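Local coordinates for porin B (Pseudomonas putida, PDB 4GEY), which probably forms a carbohydrate-selective beta-barrel channel in the outer membrane through which sugars such as glucose are taken up, at residues D164-A169 and R407-Y412; Q298-G303 and L334-A339; D346-G351 and A392-G397. The protein carries 2 engineered substitutions. All blocks are in the same frame, centred on the assembly; numbering follows the deposited sequence.

Contact 1: D164-A169 and R407-Y412; sequences DFQNLA and RPNLQY. With C8E ((hydroxyethyloxy)tri(ethyloxy)octane), chain F; C8E ((hydroxyethyloxy)tri(ethyloxy)octane), chain D.
Gln-166 and Asn-167 reach from a loop to Asn-409 and Gln-411 on a strand of the barrel wall, and most of what joins them is amide to amide. Asn-409 ND2 donates to Gln-166 OE1 over 3.1 Å, coming from above the carbonyl plane, the two amides crossing at 73°. Asn-167 ND2 gives a second bond to Gln-411 OE1 at 2.7 Å, again with the amides steeply crossed. The two strand amides are also tied to each other: Gln-411 NE2 donates to Asn-409 OD1, nearly along the C=O axis, and Asn-409 ND2 also reaches back to Arg-407 O, so both strand amides are held against rotation. Asn-167 holds its CG opposite the backbone N (chi1 -169°), which sends ND2 to the strand while OD1 accepts from Ala-169 N at 3.0 Å, an Asx turn. Gln-166 NE2 is spent on Val-52 O and Val-119 O.

The charged pair is of another kind. Asp-164 stacks over one face of the Arg-407 guanidinium, carboxylate and guanidinium planes 29° apart, with OD1 3.6 Å from NH1; this salt bridge is charge alone, since no N-H points at the oxygen. Arg-407 NH1 hydrogen-bonds to Gln-433 instead.

On the other side of the strand, Pro-408, Leu-410 and Tyr-412 meet detergent; Leu-410 CD1 lies 3.5 Å from C4 of the chain D molecule. The chemistry thus implies a loop folded into the barrel and fastened to its polar inner wall, near the glucose pocket: Gln-166 also shares a backbone bond with Glu-121, one of the pocket residues.

Contact 2: Q298-G303 and L334-A339; sequences QVTAHG and LVYKGA
His-302 lies across from Ala-339, CA to CA 7.6 Å, and Thr-300 from Tyr-336 at 9.3 Å, so the two backbones stay well apart and side chains make the bridge, the imidazole also reaching the carbonyls of Gly-338 and Ala-339. This is one rim of the porin barrel: 298-303 leads off strand 282-298, 334-339 ends strand 326-337, and strand 309-319 runs between, paired with both through Val-299 to Leu-310 and Val-335 to Ser-311.

His-302 and Tyr-336 both have CG anti to the backbone N (chi1 -161° and -158°), which swings the two rings into the gap from opposite banks. They meet rim to rim, neither over the other's face, with planes 85° apart. Tyr-336 OH hydrogen-bonds to ND1 at the imidazole edge; the modelled separation is too short to be trusted at this resolution. Gly-338 O sits over one face of the imidazole, offset toward its rim, 3.6 Å from ND1, and is itself taken by Arg-308. A bound phosphate, probably from the crystallisation liquor, comes within about 3 Å of the His-302 side chain, nearest atoms.

With an alanine in place of His-302, the Tyr-336 hydroxyl would probably lose its mate on the loop and a gap open beside Gly-338 O. Thr-300 only grazes the tyrosine ring; its OG1 accepts from Leu-310 N. Farther round the imidazole, CE1 approaches Ala-339 O to 3.2 Å.

Contact 3: D346-G351 and A392-G397; sequences DDIGFG and AELYYG. With C8E ((hydroxyethyloxy)tri(ethyloxy)octane), chain D; C8E ((hydroxyethyloxy)tri(ethyloxy)octane), chain F.
Gly-349 is the hollow and Tyr-395 the bump. The phenol lies flat across the glycine, whose CA sits 3.8 Å from the ring centroid and 11° off the ring normal, a CH-pi contact; any CB at this place would run into CE2. Tyr-395 can fold over its neighbour because its CG stands between the backbone N and the carbonyl carbon (chi1 76°). Its hydroxyl reaches on to Asp-347 OD2 at 2.9 Å, met from above the carboxylate plane, which fixes the far end of the ring. A neighbour's side chain stands in for the missing CB at Gly-397 too: Asp-347 leans over it, OD1 3.3 Å from its CA.

These are neighbouring antiparallel strands of the porin barrel, and the glycine under a tyrosine in a hydrogen-bonded pair is the aromatic rescue of glycine, or mortise-and-tenon joint, known from outer membrane barrels. Paired backbone bonds join Gly-349 to Tyr-395, with like pairs before and after, Asp-347 with Gly-397 and Gly-351 with Glu-393. Glu-393 turns its carboxylate away to the backbone N atoms of Gln-166 and Asn-167, and Tyr-395 takes Phe-165 edge-to-face.

The reverse face, with Ile-348, Phe-350, Leu-394 and Tyr-396, is apolar for the most part. Leu-394 nests between Ile-348 and Phe-350: its CD1 is 4.2 Å from Ile-348 CG2, while its CB meets the edge of the phenylalanine ring. Ile-348 CG1 leans on Tyr-396 CD2 at 3.8 Å. Detergent follows the ridge, with C8 of the chain D molecule 3.5 Å from Leu-394 CD2. At the strand end Tyr-396 OH donates to Asp-346 OD2 on its anti lone pair, while OD1 is held by Arg-343 and His-399 N.

In the fold
Strands 326-337, 347-357, 388-399 and 404-414 are successive staves of the barrel, and each contact has at least one segment on them. Contact 2 comes before contact 3 in the chain, and contact 1 encloses both, its segments being 238 residues apart. Centres of contacts 1 and 3 are about 7 Å apart, those of 2 and 3 about 13 Å, and those of 1 and 2 about 19 Å. Backbone pairing of Leu-334 and Tyr-336 with Phe-350 and Ile-348 joins contact 2 to contact 3. Contact 1 differs in kind: it fixes an inward-folded loop to the wall that contact 3 helps build, probably placing that loop beside the sugar pathway.

Contact 1: D164-A169 and R407-Y412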
loop_
_atom_site.group_PDB
_atom_site.type_symbol
_atom_site.label_atom_id
_atom_site.label_comp_id
_atom_site.label_asym_id
_atom_site.label_seq_id
_atom_site.Cartn_x
_atom_site.Cartn_y
_atom_site.Cartn_z
ATOM N N ASP A 164 -2.429 4.536 8.179
ATOM C CA ASP A 164 -2.432 5.729 9.005
ATOM C C ASP A 164 -1.132 6.522 8.851
ATOM O O ASP A 164 -1.156 7.760 8.895
ATOM C CB ASP A 164 -2.725 5.390 10.463
ATOM C CG ASP A 164 -4.188 5.060 10.695
ATOM O OD1 ASP A 164 -5.038 5.589 9.941
ATOM O OD2 ASP A 164 -4.488 4.272 11.626
ATOM N N PHE A 165 -0.012 5.815 8.661
ATOM C CA PHE A 165 1.285 6.461 8.444
ATOM C C PHE A 165 1.253 7.229 7.116
ATOM O O PHE A 165 0.401 6.980 6.277
ATOM C CB PHE A 165 2.427 5.435 8.435
ATOM C CG PHE A 165 2.795 4.906 9.800
ATOM C CD1 PHE A 165 2.113 3.824 10.354
ATOM C CD2 PHE A 165 3.843 5.476 10.521
ATOM C CE1 PHE A 165 2.452 3.335 11.608
ATOM C CE2 PHE A 165 4.189 4.994 11.786
ATOM C CZ PHE A 165 3.497 3.924 12.327
ATOM N N GLN A 166 2.160 8.178 6.927
ATOM C CA GLN A 166 2.214 8.887 5.662
ATOM C C GLN A 166 3.172 8.182 4.704
ATOM O O GLN A 166 2.971 8.170 3.482
ATOM C CB GLN A 166 2.640 10.340 5.866
ATOM C CG GLN A 166 2.618 11.160 4.577
ATOM C CD GLN A 166 2.569 12.652 4.827
ATOM O OE1 GLN A 166 1.769 13.138 5.632
ATOM N NE2 GLN A 166 3.435 13.391 4.146
ATOM N N ASN A 167 4.222 7.602 5.277
ATOM C CA ASN A 167 5.243 6.923 4.506
ATOM C C ASN A 167 4.742 5.575 3.961
ATOM O O ASN A 167 4.187 4.767 4.698
ATOM C CB ASN A 167 6.467 6.719 5.380
ATOM C CG ASN A 167 7.673 6.270 4.598
ATOM O OD1 ASN A 167 7.762 5.119 4.164
ATOM N ND2 ASN A 167 8.624 7.170 4.430
ATOM N N LEU A 168 4.961 5.346 2.669
ATOM C CA LEU A 168 4.453 4.164 1.971
ATOM C C LEU A 168 4.821 2.875 2.661
ATOM O O LEU A 168 4.016 1.958 2.708
ATOM C CB LEU A 168 4.967 4.113 0.528
ATOM C CG LEU A 168 3.967 3.863 -0.602
ATOM C CD1 LEU A 168 4.686 3.297 -1.811
ATOM C CD2 LEU A 168 2.814 2.978 -0.183
ATOM N N ALA A 169 6.033 2.810 3.198
ATOM C CA ALA A 169 6.528 1.602 3.845
ATOM C C ALA A 169 5.641 1.134 5.001
ATOM O O ALA A 169 5.741 -0.024 5.431
ATOM C CB ALA A 169 7.937 1.831 4.348
ATOM N N ARG A 407 -2.881 14.246 11.309
ATOM C CA ARG A 407 -1.624 13.748 11.894
ATOM C C ARG A 407 -0.335 14.279 11.315
ATOM O O ARG A 407 0.104 13.856 10.254
ATOM C CB ARG A 407 -1.564 12.213 12.048
ATOM C CG ARG A 407 -2.104 11.408 10.934
ATOM C CD ARG A 407 -1.773 9.947 11.149
ATOM N NE ARG A 407 -2.699 9.286 12.061
ATOM C CZ ARG A 407 -3.907 8.856 11.706
ATOM N NH1 ARG A 407 -4.329 9.030 10.461
ATOM N NH2 ARG A 407 -4.695 8.258 12.588
ATOM N N PRO A 408 0.276 15.231 12.027
ATOM C CA PRO A 408 1.649 15.631 11.721
ATOM C C PRO A 408 2.582 14.449 11.912
ATOM O O PRO A 408 2.359 13.593 12.785
ATOM C CB PRO A 408 1.945 16.710 12.771
ATOM C CG PRO A 408 0.882 16.545 13.828
ATOM C CD PRO A 408 -0.319 16.056 13.092
ATOM N N ASN A 409 3.622 14.401 11.096
ATOM C CA ASN A 409 4.604 13.340 11.205
ATOM C C ASN A 409 6.000 13.800 10.834
ATOM O O ASN A 409 6.186 14.838 10.189
ATOM C CB ASN A 409 4.193 12.143 10.353
ATOM C CG ASN A 409 3.978 12.508 8.903
ATOM O OD1 ASN A 409 4.847 12.282 8.058
ATOM N ND2 ASN A 409 2.814 13.070 8.601
ATOM N N LEU A 410 6.978 13.012 11.260
ATOM C CA LEU A 410 8.376 13.248 10.956
ATOM C C LEU A 410 8.898 11.990 10.295
ATOM O O LEU A 410 8.765 10.896 10.839
ATOM C CB LEU A 410 9.154 13.496 12.245
ATOM C CG LEU A 410 9.775 14.855 12.540
ATOM C CD1 LEU A 410 9.322 15.336 13.902
ATOM C CD2 LEU A 410 11.278 14.731 12.531
ATOM N N GLN A 411 9.499 12.143 9.124
ATOM C CA GLN A 411 10.016 11.001 8.379
ATOM C C GLN A 411 11.510 11.103 8.185
ATOM O O GLN A 411 12.030 12.194 7.939
ATOM C CB GLN A 411 9.344 10.925 7.020
ATOM C CG GLN A 411 7.911 10.474 7.095
ATOM C CD GLN A 411 7.269 10.451 5.746
ATOM O OE1 GLN A 411 7.672 9.680 4.884
ATOM N NE2 GLN A 411 6.266 11.298 5.543
ATOM N N TYR A 412 12.193 9.965 8.287
ATOM C CA TYR A 412 13.639 9.900 8.111
ATOM C C TYR A 412 13.988 8.806 7.130
ATOM O O TYR A 412 13.518 7.677 7.259
ATOM C CB TYR A 412 14.333 9.606 9.438
ATOM C CG TYR A 412 15.813 9.951 9.455
ATOM C CD1 TYR A 412 16.239 11.276 9.387
ATOM C CD2 TYR A 412 16.778 8.960 9.560
ATOM C CE1 TYR A 412 17.586 11.597 9.414
ATOM C CE2 TYR A 412 18.133 9.275 9.585
ATOM C CZ TYR A 412 18.531 10.591 9.511
ATOM O OH TYR A 412 19.875 10.907 9.529
HETATM C C7 C8E F . 11.564 9.307 12.492
HETATM C C8 C8E F . 12.111 10.726 12.617
HETATM O O9 C8E F . 13.321 10.674 13.339
HETATM C C10 C8E F . 14.318 11.550 12.857
HETATM C C11 C8E F . 15.605 11.345 13.653
HETATM O O12 C8E F . 16.653 12.110 13.096
HETATM C C13 C8E F . 17.899 11.462 13.268
HETATM C C14 C8E F . 19.079 12.388 12.978
HETATM O O15 C8E F . 20.184 11.935 13.733
HETATM C C16 C8E F . 21.126 11.193 12.981
HETATM C C17 C8E F . 21.894 12.104 12.026
HETATM O O18 C8E F . 22.789 12.900 12.772
HETATM C C19 C8E F . 24.102 12.383 12.783
HETATM C C20 C8E F . 25.047 13.506 13.194
HETATM O O21 C8E F . 24.303 14.552 13.791
HETATM C C1 C8E D . 4.168 18.822 10.759
HETATM C C2 C8E D . 5.639 18.484 10.987
HETATM C C3 C8E D . 5.973 18.495 12.476
HETATM C C4 C8E D . 6.490 17.124 12.903
HETATM C C5 C8E D . 5.462 16.334 13.721
HETATM C C6 C8E D . 6.024 15.807 15.043
HETATM C C7 C8E D . 5.410 14.466 15.440
HETATM C C8 C8E D . 6.267 13.768 16.491
HETATM O O9 C8E D . 5.769 13.941 17.811
HETATM C C10 C8E D . 5.430 12.733 18.477
HETATM C C11 C8E D . 5.682 12.827 19.990
HETATM O O12 C8E D . 5.016 13.919 20.610
HETATM C C13 C8E D . 4.555 13.609 21.924
HETATM C C14 C8E D . 3.377 14.497 22.359
HETATM O O15 C8E D . 3.331 14.652 23.770
HETATM C C16 C8E D . 2.080 14.307 24.344
HETATM C C17 C8E D . 1.408 15.492 25.045
HETATM O O18 C8E D . 0.155 15.105 25.597
HETATM C C19 C8E D . 0.062 15.190 27.008
HETATM C C20 C8E D . -1.396 15.442 27.388
HETATM O O21 C8E D . -1.510 16.309 28.495
#

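Contact 2: Q298-G303 and L334-A339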
loop_
_atom_site.group_PDB
_atom_site.type_symbol
_atom_site.label_atom_id
_atom_site.label_comp_id
_atom_site.label_asym_id
_atom_site.label_seq_id
_atom_site.Cartn_x
_atom_site.Cartn_y
_atom_site.Cartn_z
ATOM N N GLN A 298 -2.207 -6.149 19.742
ATOM C CA GLN A 298 -2.359 -5.260 20.880
ATOM C C GLN A 298 -1.741 -5.943 22.099
ATOM O O GLN A 298 -2.092 -7.062 22.426
ATOM C CB GLN A 298 -3.835 -4.929 21.132
ATOM C CG GLN A 298 -4.059 -3.811 22.154
ATOM C CD GLN A 298 -5.534 -3.419 22.324
ATOM O OE1 GLN A 298 -6.382 -3.698 21.464
ATOM N NE2 GLN A 298 -5.839 -2.760 23.445
ATOM N N VAL A 299 -0.816 -5.267 22.769
ATOM C CA VAL A 299 -0.148 -5.871 23.910
ATOM C C VAL A 299 -0.514 -5.276 25.279
ATOM O O VAL A 299 -0.332 -5.941 26.300
ATOM C CB VAL A 299 1.390 -5.965 23.714
ATOM C CG1 VAL A 299 1.706 -6.869 22.534
ATOM C CG2 VAL A 299 2.004 -4.600 23.507
ATOM N N THR A 300 -1.048 -4.055 25.319
ATOM C CA THR A 300 -1.568 -3.510 26.593
ATOM C C THR A 300 -2.945 -2.865 26.474
ATOM O O THR A 300 -3.347 -2.412 25.405
ATOM C CB THR A 300 -0.630 -2.478 27.255
ATOM O OG1 THR A 300 -0.480 -1.343 26.398
ATOM C CG2 THR A 300 0.736 -3.076 27.563
ATOM N N ALA A 301 -3.669 -2.835 27.587
ATOM C CA ALA A 301 -4.960 -2.158 27.632
ATOM C C ALA A 301 -4.880 -1.059 28.667
ATOM O O ALA A 301 -4.993 -1.339 29.853
ATOM C CB ALA A 301 -6.070 -3.132 27.981
ATOM N N HIS A 302 -4.682 0.179 28.213
ATOM C CA HIS A 302 -4.459 1.329 29.106
ATOM C C HIS A 302 -5.496 1.456 30.223
ATOM O O HIS A 302 -6.686 1.667 29.960
ATOM C CB HIS A 302 -4.415 2.636 28.312
ATOM C CG HIS A 302 -3.760 3.758 29.051
ATOM N ND1 HIS A 302 -2.556 4.303 28.657
ATOM C CD2 HIS A 302 -4.130 4.426 30.170
ATOM C CE1 HIS A 302 -2.217 5.268 29.497
ATOM N NE2 HIS A 302 -3.154 5.361 30.426
ATOM N N GLY A 303 -5.033 1.331 31.464
ATOM C CA GLY A 303 -5.921 1.332 32.614
ATOM C C GLY A 303 -7.182 0.507 32.417
ATOM O O GLY A 303 -8.268 0.936 32.784
ATOM N N LEU A 334 5.284 0.502 16.102
ATOM C CA LEU A 334 4.266 0.452 17.157
ATOM C C LEU A 334 3.297 1.602 17.026
ATOM O O LEU A 334 3.609 2.599 16.388
ATOM C CB LEU A 334 4.906 0.468 18.547
ATOM C CG LEU A 334 5.866 1.610 18.915
ATOM C CD1 LEU A 334 5.136 2.897 19.311
ATOM C CD2 LEU A 334 6.787 1.162 20.035
ATOM N N VAL A 335 2.111 1.468 17.606
ATOM C CA VAL A 335 1.270 2.648 17.800
ATOM C C VAL A 335 0.574 2.611 19.138
ATOM O O VAL A 335 0.109 1.558 19.571
ATOM C CB VAL A 335 0.270 2.954 16.632
ATOM C CG1 VAL A 335 0.224 1.853 15.612
ATOM C CG2 VAL A 335 -1.109 3.273 17.170
ATOM N N TYR A 336 0.549 3.757 19.813
ATOM C CA TYR A 336 -0.130 3.858 21.092
ATOM C C TYR A 336 -1.382 4.711 20.925
ATOM O O TYR A 336 -1.286 5.866 20.508
ATOM C CB TYR A 336 0.790 4.456 22.153
ATOM C CG TYR A 336 0.360 4.095 23.551
ATOM C CD1 TYR A 336 -0.838 4.565 24.070
ATOM C CD2 TYR A 336 1.138 3.269 24.350
ATOM C CE1 TYR A 336 -1.248 4.219 25.344
ATOM C CE2 TYR A 336 0.729 2.915 25.633
ATOM C CZ TYR A 336 -0.468 3.389 26.123
ATOM O OH TYR A 336 -0.891 3.039 27.398
ATOM N N LYS A 337 -2.547 4.124 21.220
ATOM C CA LYS A 337 -3.799 4.869 21.370
ATOM C C LYS A 337 -3.997 5.355 22.805
ATOM O O LYS A 337 -3.966 4.560 23.746
ATOM C CB LYS A 337 -5.016 4.012 21.001
ATOM C CG LYS A 337 -5.310 3.910 19.513
ATOM C CD LYS A 337 -6.818 3.881 19.238
ATOM N N GLY A 338 -4.215 6.661 22.963
ATOM C CA GLY A 338 -4.677 7.223 24.218
ATOM C C GLY A 338 -3.675 7.162 25.354
ATOM O O GLY A 338 -4.022 6.771 26.480
ATOM N N ALA A 339 -2.436 7.554 25.071
ATOM C CA ALA A 339 -1.423 7.644 26.114
ATOM C C ALA A 339 -1.913 8.542 27.250
ATOM O O ALA A 339 -1.697 8.256 28.436
ATOM C CB ALA A 339 -0.116 8.169 25.544
#

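Contact 3: D346-G351 and A392-G397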
loop_
_atom_site.group_PDB
_atom_site.type_symbol
_atom_site.label_atom_id
_atom_site.label_comp_id
_atom_site.label_asym_id
_atom_site.label_seq_id
_atom_site.Cartn_x
_atom_site.Cartn_y
_atom_site.Cartn_z
ATOM N N ASP A 346 -6.535 9.936 20.618
ATOM C CA ASP A 346 -5.337 10.275 19.848
ATOM C C ASP A 346 -4.391 9.082 19.754
ATOM O O ASP A 346 -4.443 8.173 20.580
ATOM C CB ASP A 346 -4.583 11.445 20.482
ATOM C CG ASP A 346 -5.225 12.792 20.192
ATOM O OD1 ASP A 346 -6.249 12.840 19.475
ATOM O OD2 ASP A 346 -4.688 13.806 20.682
ATOM N N ASP A 347 -3.518 9.079 18.755
ATOM C CA ASP A 347 -2.537 8.001 18.651
ATOM C C ASP A 347 -1.114 8.473 18.335
ATOM O O ASP A 347 -0.896 9.551 17.763
ATOM C CB ASP A 347 -3.011 6.868 17.723
ATOM C CG ASP A 347 -3.119 7.287 16.265
ATOM O OD1 ASP A 347 -3.360 8.484 15.994
ATOM O OD2 ASP A 347 -2.976 6.407 15.377
ATOM N N ILE A 348 -0.149 7.678 18.783
ATOM C CA ILE A 348 1.255 7.946 18.520
ATOM C C ILE A 348 1.827 6.783 17.730
ATOM O O ILE A 348 1.748 5.645 18.171
ATOM C CB ILE A 348 2.040 8.078 19.819
ATOM C CG1 ILE A 348 1.516 9.250 20.629
ATOM C CG2 ILE A 348 3.501 8.317 19.517
ATOM C CD1 ILE A 348 2.202 9.428 21.940
ATOM N N GLY A 349 2.394 7.058 16.561
ATOM C CA GLY A 349 2.965 6.001 15.751
ATOM C C GLY A 349 4.469 6.099 15.586
ATOM O O GLY A 349 5.027 7.200 15.529
ATOM N N PHE A 350 5.131 4.945 15.513
ATOM C CA PHE A 350 6.524 4.896 15.106
ATOM C C PHE A 350 6.828 3.621 14.334
ATOM O O PHE A 350 6.452 2.532 14.761
ATOM C CB PHE A 350 7.452 4.997 16.297
ATOM C CG PHE A 350 8.878 4.771 15.940
ATOM C CD1 PHE A 350 9.581 5.735 15.243
ATOM C CD2 PHE A 350 9.509 3.583 16.263
ATOM C CE1 PHE A 350 10.896 5.526 14.882
ATOM C CE2 PHE A 350 10.819 3.369 15.915
ATOM C CZ PHE A 350 11.518 4.341 15.220
ATOM N N GLY A 351 7.517 3.757 13.204
ATOM C CA GLY A 351 7.827 2.618 12.365
ATOM C C GLY A 351 9.185 2.697 11.698
ATOM O O GLY A 351 9.639 3.771 11.314
ATOM N N ALA A 392 11.799 5.664 8.243
ATOM C CA ALA A 392 11.211 5.732 9.570
ATOM C C ALA A 392 10.220 6.883 9.678
ATOM O O ALA A 392 10.438 7.967 9.123
ATOM C CB ALA A 392 12.286 5.836 10.638
ATOM N N GLU A 393 9.127 6.640 10.394
ATOM C CA GLU A 393 8.149 7.685 10.650
ATOM C C GLU A 393 7.750 7.726 12.122
ATOM O O GLU A 393 7.558 6.698 12.771
ATOM C CB GLU A 393 6.916 7.488 9.757
ATOM C CG GLU A 393 5.811 8.548 9.914
ATOM C CD GLU A 393 4.660 8.371 8.907
ATOM O OE1 GLU A 393 4.874 7.712 7.861
ATOM O OE2 GLU A 393 3.542 8.883 9.159
ATOM N N LEU A 394 7.651 8.927 12.659
ATOM C CA LEU A 394 7.029 9.120 13.957
ATOM C C LEU A 394 5.873 10.095 13.744
ATOM O O LEU A 394 6.057 11.152 13.129
ATOM C CB LEU A 394 8.040 9.673 14.954
ATOM C CG LEU A 394 7.455 10.356 16.184
ATOM C CD1 LEU A 394 6.723 9.335 17.037
ATOM C CD2 LEU A 394 8.536 11.110 16.987
ATOM N N TYR A 395 4.678 9.737 14.209
ATOM C CA TYR A 395 3.538 10.621 14.018
ATOM C C TYR A 395 2.692 10.806 15.268
ATOM O O TYR A 395 2.814 10.053 16.234
ATOM C CB TYR A 395 2.678 10.184 12.815
ATOM C CG TYR A 395 1.767 8.970 13.016
ATOM C CD1 TYR A 395 0.647 9.038 13.834
ATOM C CD2 TYR A 395 1.993 7.788 12.336
ATOM C CE1 TYR A 395 -0.180 7.974 14.003
ATOM C CE2 TYR A 395 1.155 6.700 12.495
ATOM C CZ TYR A 395 0.069 6.802 13.335
ATOM O OH TYR A 395 -0.787 5.735 13.524
ATOM N N TYR A 396 1.824 11.814 15.230
ATOM C CA TYR A 396 0.837 12.034 16.287
ATOM C C TYR A 396 -0.510 12.326 15.622
ATOM O O TYR A 396 -0.628 13.263 14.834
ATOM C CB TYR A 396 1.246 13.185 17.225
ATOM C CG TYR A 396 0.304 13.325 18.404
ATOM C CD1 TYR A 396 -0.964 13.885 18.245
ATOM C CD2 TYR A 396 0.662 12.869 19.675
ATOM C CE1 TYR A 396 -1.847 13.986 19.317
ATOM C CE2 TYR A 396 -0.215 12.973 20.759
ATOM C CZ TYR A 396 -1.465 13.526 20.563
ATOM O OH TYR A 396 -2.350 13.636 21.599
ATOM N N GLY A 397 -1.526 11.533 15.943
ATOM C CA GLY A 397 -2.835 11.717 15.340
ATOM C C GLY A 397 -3.808 12.438 16.254
ATOM O O GLY A 397 -4.185 11.892 17.288
HETATM C C1 C8E D . 4.168 18.822 10.759
HETATM C C2 C8E D . 5.639 18.484 10.987
HETATM C C3 C8E D . 5.973 18.495 12.476
HETATM C C4 C8E D . 6.490 17.124 12.903
HETATM C C5 C8E D . 5.462 16.334 13.721
HETATM C C6 C8E D . 6.024 15.807 15.043
HETATM C C7 C8E D . 5.410 14.466 15.440
HETATM C C8 C8E D . 6.267 13.768 16.491
HETATM O O9 C8E D . 5.769 13.941 17.811
HETATM C C10 C8E D . 5.430 12.733 18.477
HETATM C C11 C8E D . 5.682 12.827 19.990
HETATM O O12 C8E D . 5.016 13.919 20.610
HETATM C C13 C8E D . 4.555 13.609 21.924
HETATM C C14 C8E D . 3.377 14.497 22.359
HETATM O O15 C8E D . 3.331 14.652 23.770
HETATM C C16 C8E D . 2.080 14.307 24.344
HETATM C C17 C8E D . 1.408 15.492 25.045
HETATM O O18 C8E D . 0.155 15.105 25.597
HETATM C C19 C8E D . 0.062 15.190 27.008
HETATM C C20 C8E D . -1.396 15.442 27.388
HETATM O O21 C8E D . -1.510 16.309 28.495
HETATM C C7 C8E F . 11.564 9.307 12.492
HETATM C C8 C8E F . 12.111 10.726 12.617
HETATM O O9 C8E F . 13.321 10.674 13.339
HETATM C C10 C8E F . 14.318 11.550 12.857
HETATM C C11 C8E F . 15.605 11.345 13.653
HETATM O O12 C8E F . 16.653 12.110 13.096
HETATM C C13 C8E F . 17.899 11.462 13.268
HETATM C C14 C8E F . 19.079 12.388 12.978
HETATM O O15 C8E F . 20.184 11.935 13.733
HETATM C C16 C8E F . 21.126 11.193 12.981
HETATM C C17 C8E F . 21.894 12.104 12.026
HETATM O O18 C8E F . 22.789 12.900 12.772
HETATM C C19 C8E F . 24.102 12.383 12.783
HETATM C C20 C8E F . 25.047 13.506 13.194
HETATM O O21 C8E F . 24.303 14.552 13.791
#